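Lyase/mutase (Burkholderia cenocepacia, PDB 4LSB) belongs to the phosphoenolpyruvate phosphomutase family, has a TIM-barrel fold and binds a magnesium ion. Local coordinates at residues B[96-101]-B[134-139]; B[105-110]-B[142-147]; B[151-156]-B[189-194]; B[163-168]-B[176-181]. One frame throughout, in Å; residues are numbered along the deposited sequence.

Interaction 1. Residues B[96-101]-B[134-139]; sequences LENGFG and PIYARD. With MG (magnesium ion), chain E.
The carboxamide of Asn98 and the phenol ring of Tyr136 meet edge to edge, their planes only 15° apart, with Asn98 ND2 near the ring plane at the hydroxyl end. Asn98 ND2 donates to Tyr136 OH over 2.9 Å, a bent bond, with an N-H...O angle of 141°. Tyr136 OH is also hydrogen-bonded to Asp102, a little further along the same loop, while the guanidinium of Arg144 makes a cation-pi contact with the ring. Phe100, by contrast, has one face turned to its own loop, where Glu97 CB stands 4.1 Å above the plane, toward the rim. The amide of Asn98 has a second task: chi1 of 72° sets it between the backbone N and the carbonyl carbon, from where OD1 accepts Phe100 N at 3.1 Å and closes an Asx turn. It overlaps a type II' beta turn from Leu96 to Gly99, in the loop that leaves barrel strand 92-95 at the metal-bearing end. One residue before Asn98, Glu97 OE2 binds the magnesium ion at 2.1 Å, joined there by Ser58 and three waters. The opposing residues lead into helix 138-153, with Ala137 as its N-cap.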
# COMPACT_ATOMS: atom_id res chain seq x y z
N LEU B 96 12.97 14.48 0.11
CA LEU B 96 14.06 14.36 -0.88
C LEU B 96 15.35 13.99 -0.20
O LEU B 96 16.46 14.32 -0.67
CB LEU B 96 14.23 15.68 -1.61
CG LEU B 96 12.98 16.08 -2.34
CD1 LEU B 96 13.12 17.51 -2.84
CD2 LEU B 96 12.64 15.07 -3.43
N GLU B 97 15.19 13.29 0.92
CA GLU B 97 16.32 12.71 1.67
C GLU B 97 17.39 13.80 1.84
O GLU B 97 17.07 14.94 2.19
CB GLU B 97 16.89 11.52 0.88
CG GLU B 97 15.85 10.52 0.40
CD GLU B 97 15.62 9.42 1.41
OE1 GLU B 97 15.96 8.25 1.12
OE2 GLU B 97 15.11 9.76 2.49
N ASN B 98 18.65 13.48 1.54
CA ASN B 98 19.75 14.46 1.60
C ASN B 98 20.01 15.15 0.24
O ASN B 98 21.10 15.70 0.01
CB ASN B 98 21.01 13.75 2.11
CG ASN B 98 21.60 12.81 1.08
OD1 ASN B 98 20.86 12.20 0.27
ND2 ASN B 98 22.91 12.71 1.06
N GLY B 99 19.02 15.11 -0.66
CA GLY B 99 19.18 15.62 -2.04
C GLY B 99 19.82 14.59 -2.99
O GLY B 99 20.11 14.93 -4.15
N PHE B 100 20.02 13.36 -2.51
CA PHE B 100 20.51 12.19 -3.31
C PHE B 100 21.99 12.28 -3.72
O PHE B 100 22.44 11.74 -4.73
CB PHE B 100 19.58 11.90 -4.50
CG PHE B 100 18.17 11.63 -4.08
CD1 PHE B 100 17.84 10.40 -3.54
CD2 PHE B 100 17.22 12.61 -4.12
CE1 PHE B 100 16.57 10.15 -3.08
CE2 PHE B 100 15.92 12.38 -3.67
CZ PHE B 100 15.60 11.13 -3.17
N GLY B 101 22.75 12.98 -2.89
CA GLY B 101 24.13 13.26 -3.17
C GLY B 101 24.64 14.28 -2.17
O GLY B 101 23.87 14.98 -1.49
N PRO B 134 28.12 11.18 10.46
CA PRO B 134 26.71 10.95 10.04
C PRO B 134 25.97 12.23 9.65
O PRO B 134 24.90 12.14 9.04
CB PRO B 134 26.07 10.31 11.30
CG PRO B 134 26.94 10.76 12.44
CD PRO B 134 28.24 11.33 11.92
N ILE B 135 26.54 13.37 9.99
CA ILE B 135 25.91 14.68 9.74
C ILE B 135 26.94 15.53 9.02
O ILE B 135 28.09 15.58 9.44
CB ILE B 135 25.52 15.41 11.06
CG1 ILE B 135 24.59 14.56 11.90
CG2 ILE B 135 24.88 16.76 10.76
CD1 ILE B 135 23.15 14.42 11.40
N TYR B 136 26.54 16.19 7.93
CA TYR B 136 27.44 17.09 7.21
C TYR B 136 27.96 18.19 8.13
O TYR B 136 27.25 18.69 8.98
CB TYR B 136 26.77 17.78 5.98
CG TYR B 136 26.39 16.85 4.86
CD1 TYR B 136 27.33 16.38 3.93
CD2 TYR B 136 25.09 16.44 4.73
CE1 TYR B 136 26.96 15.51 2.92
CE2 TYR B 136 24.71 15.57 3.73
CZ TYR B 136 25.63 15.12 2.82
OH TYR B 136 25.19 14.24 1.87
N ALA B 137 29.21 18.62 7.91
CA ALA B 137 29.73 19.81 8.61
C ALA B 137 28.85 21.05 8.35
O ALA B 137 28.28 21.22 7.26
CB ALA B 137 31.18 20.06 8.21
N ARG B 138 28.77 21.93 9.34
CA ARG B 138 27.94 23.15 9.27
C ARG B 138 28.10 23.94 7.97
O ARG B 138 27.12 24.39 7.38
CB ARG B 138 28.27 24.07 10.46
CG ARG B 138 27.48 25.39 10.58
CD ARG B 138 26.20 25.27 11.42
NE ARG B 138 26.38 25.37 12.90
CZ ARG B 138 26.39 26.52 13.58
NH1 ARG B 138 26.26 27.69 12.96
NH2 ARG B 138 26.55 26.51 14.90
N ASP B 139 29.34 24.16 7.57
CA ASP B 139 29.59 24.91 6.34
C ASP B 139 29.01 24.25 5.15
O ASP B 139 28.33 24.88 4.34
CB ASP B 139 31.10 24.96 6.07
CG ASP B 139 31.76 26.09 6.77
OD1 ASP B 139 31.04 26.95 7.32
OD2 ASP B 139 33.02 26.10 6.74
MG MG E . 14.59 9.05 4.37
O HOH W 1 16.55 9.62 5.12
O HOH W 2 13.95 11.35 4.74
O HOH W 3 13.75 8.60 6.16

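Interaction 2. Residues B[105-110]-B[142-147]; sequences GTVAET and VERIAA
Val107 and Arg144 meet as their two helices pass each other, the branched side chain of one crossing the long chain of the other at about a right angle. From CB, Val107 divides into two methyls with different partners. CG1, set anti to the backbone N (chi1 170°), reaches the backbone of the opposite helix and stops 3.7 Å from Arg144 O. CG2 points instead to the end of the same arginine: it lies over one face of the guanidinium, 3.5 Å from Arg144 NH1 and 3.9 Å from Arg144 CZ. A methyl thus covers a flat cation whose polar edges are engaged elsewhere. Arg144 gets there by a bend at chi3 (52°), which folds its end back across the valine. Its NH2 is hydrogen-bonded to the carbonyls of Asn98 and Glu125, and its NH1 to those of Gly101 and Asp102. These four carbonyls should fix the rotation of the buried group and satisfy the N-H donors of both amino groups, while Val107 CG2 meets a face and the ring of Tyr136 adds a cation-pi contact.

One step along, the helices come closest through small residues. The CA atoms of Ala108 and Ala147 are 5.3 Å apart, their CB atoms are in apolar contact at 4.3 Å, and Ala108 CB approaches Ala147 O to 3.6 Å.

Helices 104-116 and 138-153 are successive outer helices of the barrel, and strand 121-125 connects them in the chain; its Ile124 packs beneath Val107, Arg144 and Ile145.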
# COMPACT_ATOMS: atom_id res chain seq x y z
N GLY B 105 25.32 21.10 -5.99
CA GLY B 105 24.72 21.06 -7.31
C GLY B 105 23.78 19.88 -7.47
O GLY B 105 22.80 19.94 -8.23
N THR B 106 24.06 18.81 -6.75
CA THR B 106 23.20 17.69 -6.82
C THR B 106 21.86 18.00 -6.11
O THR B 106 20.78 17.69 -6.63
CB THR B 106 23.83 16.47 -6.14
OG1 THR B 106 25.08 16.18 -6.78
CG2 THR B 106 22.89 15.30 -6.27
N VAL B 107 21.98 18.53 -4.91
CA VAL B 107 20.83 19.03 -4.16
C VAL B 107 19.98 19.98 -5.03
O VAL B 107 18.74 19.81 -5.17
CB VAL B 107 21.34 19.73 -2.89
CG1 VAL B 107 20.18 20.48 -2.19
CG2 VAL B 107 21.99 18.71 -1.97
N ALA B 108 20.65 20.96 -5.65
CA ALA B 108 19.93 21.89 -6.51
C ALA B 108 19.19 21.18 -7.65
O ALA B 108 18.03 21.46 -7.91
CB ALA B 108 20.86 22.94 -7.09
N GLU B 109 19.86 20.26 -8.33
CA GLU B 109 19.21 19.49 -9.40
C GLU B 109 18.02 18.69 -8.85
O GLU B 109 16.96 18.65 -9.45
CB GLU B 109 20.21 18.56 -10.07
CG GLU B 109 19.62 17.71 -11.18
CD GLU B 109 19.20 18.49 -12.43
OE1 GLU B 109 19.37 19.74 -12.49
OE2 GLU B 109 18.67 17.84 -13.37
N THR B 110 18.21 18.08 -7.69
CA THR B 110 17.11 17.35 -7.07
C THR B 110 15.86 18.24 -6.84
O THR B 110 14.70 17.84 -7.12
CB THR B 110 17.58 16.68 -5.77
OG1 THR B 110 18.51 15.64 -6.09
CG2 THR B 110 16.42 16.05 -5.04
N VAL B 142 25.06 24.21 5.20
CA VAL B 142 24.53 25.50 4.79
C VAL B 142 24.73 25.74 3.30
O VAL B 142 23.83 26.23 2.64
CB VAL B 142 25.20 26.64 5.58
CG1 VAL B 142 24.71 27.98 5.10
CG2 VAL B 142 24.89 26.52 7.07
N GLU B 143 25.92 25.44 2.76
CA GLU B 143 26.11 25.61 1.30
C GLU B 143 25.12 24.78 0.50
O GLU B 143 24.57 25.23 -0.54
CB GLU B 143 27.51 25.17 0.88
CG GLU B 143 28.40 26.28 0.38
CD GLU B 143 29.66 25.71 -0.28
OE1 GLU B 143 30.05 26.24 -1.36
OE2 GLU B 143 30.24 24.73 0.25
N ARG B 144 24.91 23.56 1.00
CA ARG B 144 23.88 22.68 0.43
C ARG B 144 22.49 23.32 0.44
O ARG B 144 21.80 23.34 -0.59
CB ARG B 144 23.84 21.33 1.16
CG ARG B 144 24.99 20.39 0.80
CD ARG B 144 25.17 19.34 1.89
NE ARG B 144 23.90 18.67 2.20
CZ ARG B 144 23.39 17.67 1.49
NH1 ARG B 144 24.03 17.18 0.40
NH2 ARG B 144 22.26 17.12 1.87
N ILE B 145 22.04 23.79 1.59
CA ILE B 145 20.70 24.44 1.67
C ILE B 145 20.65 25.71 0.80
O ILE B 145 19.67 25.99 0.14
CB ILE B 145 20.31 24.76 3.12
CG1 ILE B 145 20.09 23.48 3.90
CG2 ILE B 145 19.07 25.66 3.19
CD1 ILE B 145 19.02 22.56 3.37
N ALA B 146 21.75 26.45 0.76
CA ALA B 146 21.80 27.64 -0.08
C ALA B 146 21.56 27.33 -1.59
O ALA B 146 20.89 28.07 -2.32
CB ALA B 146 23.14 28.32 0.10
N ALA B 147 22.08 26.21 -2.03
CA ALA B 147 21.91 25.75 -3.41
C ALA B 147 20.47 25.31 -3.63
O ALA B 147 19.91 25.52 -4.70
CB ALA B 147 22.89 24.60 -3.72

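Interaction 3. Residues B[151-156]-B[189-194]; sequences AARALP and GADVLY
A single nitrogen, Arg153 NH2, carries most of this surface contact, reaching both the carboxylate of Asp191 and the backbone of Gly189. The salt bridge to Asp191 OD2 is short, 2.7 Å from Arg153 NH2, and fairly straight at 161°. It arrives on the syn side of OD2 but out of the carboxylate plane, and the guanidinium and carboxylate planes stand 66° apart. This is therefore no flat, two-pronged pairing: Arg153 NH2 faces both carboxylate oxygens, with Asp191 OD1 also near at 3.0 Å though not counted as a bond, and Arg153 NH1 adds a weak bond to Asp191 OD2 at 3.4 Å. Arg153 NH2 also donates to Gly189 O at 2.9 Å, nearly in line with the carbonyl; this oxygen and Asp191 OD2 both lie at the guanidinium edge, in its plane.

The chain of Arg153 leaves helix 138-153 near its C-terminal end and is bent at chi2 (-53°), which helps to carry the guanidinium across to the opposite segment. A further bond from NH1 to the carbonyl of Phe159 steadies its other amino group. On the facing side, Asp191 OD2 also accepts the backbone N of Leu161, so the carboxylate is tied to the neighbouring strand as well as to the arginine. Gly189, with positive phi, closes a Schellman motif after its helix, and its carbonyl faces Arg153.

The contact joins the C-terminal end of helix 138-153 to the turn between helix 175-187 and strand 192-194, beside strand 160-164, the neighbour of 192-194 in the parallel barrel sheet.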
# COMPACT_ATOMS: atom_id res chain seq x y z
N ALA B 151 17.76 27.13 -6.30
CA ALA B 151 16.92 26.40 -7.21
C ALA B 151 15.44 26.69 -6.96
O ALA B 151 14.68 26.86 -7.89
CB ALA B 151 17.16 24.91 -7.07
N ALA B 152 15.04 26.64 -5.70
CA ALA B 152 13.64 26.93 -5.32
C ALA B 152 13.24 28.30 -5.79
O ALA B 152 12.20 28.44 -6.44
CB ALA B 152 13.46 26.80 -3.81
N ARG B 153 14.08 29.31 -5.59
CA ARG B 153 13.70 30.70 -5.99
C ARG B 153 13.71 30.95 -7.50
O ARG B 153 13.09 31.90 -7.98
CB ARG B 153 14.59 31.76 -5.27
CG ARG B 153 14.61 31.69 -3.74
CD ARG B 153 13.22 31.70 -3.05
NE ARG B 153 13.31 31.09 -1.71
CZ ARG B 153 12.59 30.08 -1.22
NH1 ARG B 153 11.57 29.50 -1.87
NH2 ARG B 153 12.90 29.65 -0.01
N ALA B 154 14.36 30.07 -8.26
CA ALA B 154 14.33 30.16 -9.71
C ALA B 154 13.08 29.59 -10.33
O ALA B 154 12.89 29.70 -11.51
CB ALA B 154 15.57 29.49 -10.32
N LEU B 155 12.20 28.95 -9.54
CA LEU B 155 11.01 28.37 -10.09
C LEU B 155 9.97 29.47 -10.22
O LEU B 155 10.06 30.47 -9.49
CB LEU B 155 10.44 27.29 -9.14
CG LEU B 155 11.33 26.05 -8.93
CD1 LEU B 155 10.79 25.20 -7.80
CD2 LEU B 155 11.51 25.22 -10.20
N PRO B 156 9.00 29.27 -11.11
CA PRO B 156 8.00 30.34 -11.36
C PRO B 156 6.78 30.33 -10.40
O PRO B 156 5.72 30.90 -10.71
CB PRO B 156 7.55 30.05 -12.80
CG PRO B 156 7.68 28.58 -12.93
CD PRO B 156 8.90 28.19 -12.10
N GLY B 189 17.89 30.79 3.66
CA GLY B 189 16.66 30.99 2.87
C GLY B 189 15.61 29.87 3.00
O GLY B 189 14.60 29.84 2.31
N ALA B 190 15.90 28.86 3.83
CA ALA B 190 14.90 27.78 4.05
C ALA B 190 13.56 28.34 4.55
O ALA B 190 13.51 29.27 5.35
CB ALA B 190 15.46 26.72 4.99
N ASP B 191 12.44 27.79 4.07
CA ASP B 191 11.13 28.35 4.44
C ASP B 191 10.57 27.71 5.68
O ASP B 191 9.81 28.33 6.41
CB ASP B 191 10.17 28.11 3.29
CG ASP B 191 10.67 28.72 2.00
OD1 ASP B 191 10.65 29.97 1.92
OD2 ASP B 191 11.08 27.98 1.09
N VAL B 192 10.92 26.45 5.91
CA VAL B 192 10.37 25.67 7.02
C VAL B 192 11.52 24.91 7.61
O VAL B 192 12.42 24.49 6.88
CB VAL B 192 9.28 24.69 6.58
CG1 VAL B 192 8.73 23.93 7.79
CG2 VAL B 192 8.17 25.40 5.83
N LEU B 193 11.57 24.83 8.93
CA LEU B 193 12.70 24.19 9.61
C LEU B 193 12.20 22.94 10.37
O LEU B 193 11.15 22.95 10.95
CB LEU B 193 13.41 25.13 10.59
CG LEU B 193 14.19 26.31 10.00
CD1 LEU B 193 15.20 25.87 8.95
CD2 LEU B 193 13.19 27.32 9.46
N TYR B 194 12.99 21.89 10.38
CA TYR B 194 12.50 20.61 10.93
C TYR B 194 13.67 19.80 11.53
O TYR B 194 14.63 19.49 10.81
CB TYR B 194 11.80 19.85 9.82
CG TYR B 194 11.34 18.38 10.01
CD1 TYR B 194 11.11 17.79 11.25
CD2 TYR B 194 11.06 17.62 8.89
CE1 TYR B 194 10.68 16.47 11.35
CE2 TYR B 194 10.63 16.32 8.99
CZ TYR B 194 10.44 15.75 10.22
OH TYR B 194 10.00 14.44 10.23

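Interaction 4. Residues B[163-168]-B[176-181]; sequences ARCENY and DDTIAR
The carboxamide of Asn167 points across at Asp177 and Thr178, and its ND2 donates to both. The contact lies within a beta-alpha-beta unit of the TIM barrel, where the segment leaving strand 160-164 packs on helix 175-187. Asn167 and Asp177 cross at about a right angle, with amide and carboxylate planes 30° apart; ND2 meets the anti lone pair of Asp177 OD2 at 3.1 Å. Asn167 and Thr178 instead slide past each other in opposite directions, and Thr178 OG1 accepts from Asn167 ND2 at 3.0 Å within the amide plane. Two straight bonds from one nitrogen should therefore fix the flip of this buried amide. The hydroxyl also bonds to the carbonyl of Asp174, and it sits in the ring plane at the edge of Tyr168, 3.4 Å from Tyr168 CE1.

Asp177 OD2 has a second donor, Arg181 NE, one turn further along the helix, in a 2.9 Å salt bridge. The arginine is extended from CG to NE, and its amino groups go on to Tyr136 and Tyr185. Two residues before Asn167, chi1 of 173° turns the thiol of Cys165 to the helix, where Cys165 SG touches Arg181 CD at 3.5 Å and Thr178 CG2 at 3.9 Å.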
# COMPACT_ATOMS: atom_id res chain seq x y z
N ALA B 163 14.25 22.62 5.48
CA ALA B 163 15.58 22.22 5.79
C ALA B 163 15.53 21.37 7.06
O ALA B 163 14.93 21.78 8.07
CB ALA B 163 16.46 23.45 6.02
N ARG B 164 16.05 20.15 6.95
CA ARG B 164 16.12 19.18 8.06
C ARG B 164 17.50 19.08 8.72
O ARG B 164 18.55 18.99 8.06
CB ARG B 164 15.69 17.79 7.58
CG ARG B 164 14.18 17.61 7.52
CD ARG B 164 13.70 16.30 6.92
NE ARG B 164 14.20 15.14 7.66
CZ ARG B 164 13.70 13.93 7.56
NH1 ARG B 164 12.66 13.66 6.80
NH2 ARG B 164 14.26 12.97 8.26
N CYS B 165 17.48 19.06 10.03
CA CYS B 165 18.67 18.74 10.83
C CYS B 165 18.43 17.40 11.52
O CYS B 165 17.47 17.23 12.30
CB CYS B 165 19.00 19.83 11.83
SG CYS B 165 20.35 19.30 12.92
N GLU B 166 19.31 16.44 11.22
CA GLU B 166 19.05 15.07 11.58
C GLU B 166 19.76 14.62 12.87
O GLU B 166 19.77 13.44 13.18
CB GLU B 166 19.44 14.15 10.42
CG GLU B 166 18.73 14.49 9.14
CD GLU B 166 17.24 14.25 9.22
OE1 GLU B 166 16.83 13.07 9.31
OE2 GLU B 166 16.45 15.22 9.17
N ASN B 167 20.34 15.58 13.57
CA ASN B 167 21.12 15.33 14.78
C ASN B 167 20.54 14.30 15.72
O ASN B 167 21.25 13.35 16.12
CB ASN B 167 21.31 16.62 15.55
CG ASN B 167 22.55 17.38 15.13
OD1 ASN B 167 23.39 16.88 14.39
ND2 ASN B 167 22.66 18.59 15.60
N TYR B 168 19.26 14.48 16.05
CA TYR B 168 18.62 13.64 17.06
C TYR B 168 18.37 12.23 16.58
O TYR B 168 18.08 11.36 17.40
CB TYR B 168 17.29 14.26 17.55
CG TYR B 168 17.46 15.32 18.62
CD1 TYR B 168 18.14 16.52 18.37
CD2 TYR B 168 16.90 15.14 19.89
CE1 TYR B 168 18.27 17.49 19.35
CE2 TYR B 168 17.03 16.10 20.88
CZ TYR B 168 17.70 17.26 20.62
OH TYR B 168 17.81 18.18 21.61
N ASP B 176 21.30 22.67 21.38
CA ASP B 176 21.92 23.88 20.93
C ASP B 176 22.60 23.80 19.55
O ASP B 176 22.50 24.74 18.81
CB ASP B 176 22.86 24.37 22.01
CG ASP B 176 22.10 24.81 23.23
OD1 ASP B 176 21.66 25.99 23.26
OD2 ASP B 176 21.90 23.95 24.12
N ASP B 177 23.26 22.69 19.21
CA ASP B 177 23.79 22.54 17.83
C ASP B 177 22.64 22.47 16.83
O ASP B 177 22.68 23.04 15.74
CB ASP B 177 24.64 21.28 17.64
CG ASP B 177 25.40 21.28 16.27
OD1 ASP B 177 26.25 22.16 16.10
OD2 ASP B 177 25.16 20.42 15.37
N THR B 178 21.61 21.73 17.23
CA THR B 178 20.47 21.52 16.38
C THR B 178 19.79 22.86 16.08
O THR B 178 19.52 23.16 14.92
CB THR B 178 19.54 20.49 17.00
OG1 THR B 178 20.24 19.25 17.18
CG2 THR B 178 18.32 20.25 16.08
N ILE B 179 19.53 23.68 17.10
CA ILE B 179 18.96 25.03 16.88
C ILE B 179 19.86 25.87 16.02
O ILE B 179 19.38 26.58 15.14
CB ILE B 179 18.57 25.73 18.21
CG1 ILE B 179 17.24 25.15 18.72
CG2 ILE B 179 18.42 27.22 18.10
CD1 ILE B 179 17.04 25.38 20.21
N ALA B 180 21.16 25.80 16.24
CA ALA B 180 22.07 26.67 15.51
C ALA B 180 22.03 26.31 14.05
O ALA B 180 22.03 27.17 13.20
CB ALA B 180 23.48 26.56 16.05
N ARG B 181 22.04 25.03 13.73
CA ARG B 181 21.91 24.58 12.32
C ARG B 181 20.62 25.10 11.69
O ARG B 181 20.60 25.65 10.56
CB ARG B 181 21.95 23.06 12.29
CG ARG B 181 23.36 22.49 12.48
CD ARG B 181 23.36 20.96 12.49
NE ARG B 181 24.74 20.48 12.53
CZ ARG B 181 25.55 20.35 11.48
NH1 ARG B 181 25.13 20.63 10.25
NH2 ARG B 181 26.79 19.91 11.66

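The four contacts illustrate how a TIM barrel is stitched together around its outer helices. Helix 138-153 takes part in interactions 1, 2 and 3, along its length from start to end. Interactions 1 and 2 alternate along the chain, with centres about 9 Å apart, and Arg144 joins them by bonding to Asn98 O. Interaction 4 is nested inside the loop closed by interaction 3, their centres about 18 Å apart, and strands 160-164 and 192-194 link the two through backbone bonds. Interaction 4 also reaches interaction 1, where Arg181 holds Tyr136 O. Helices 104-116, 138-153 and 175-187 are thereby connected to one another and to the loop that carries magnesium ligand Glu97.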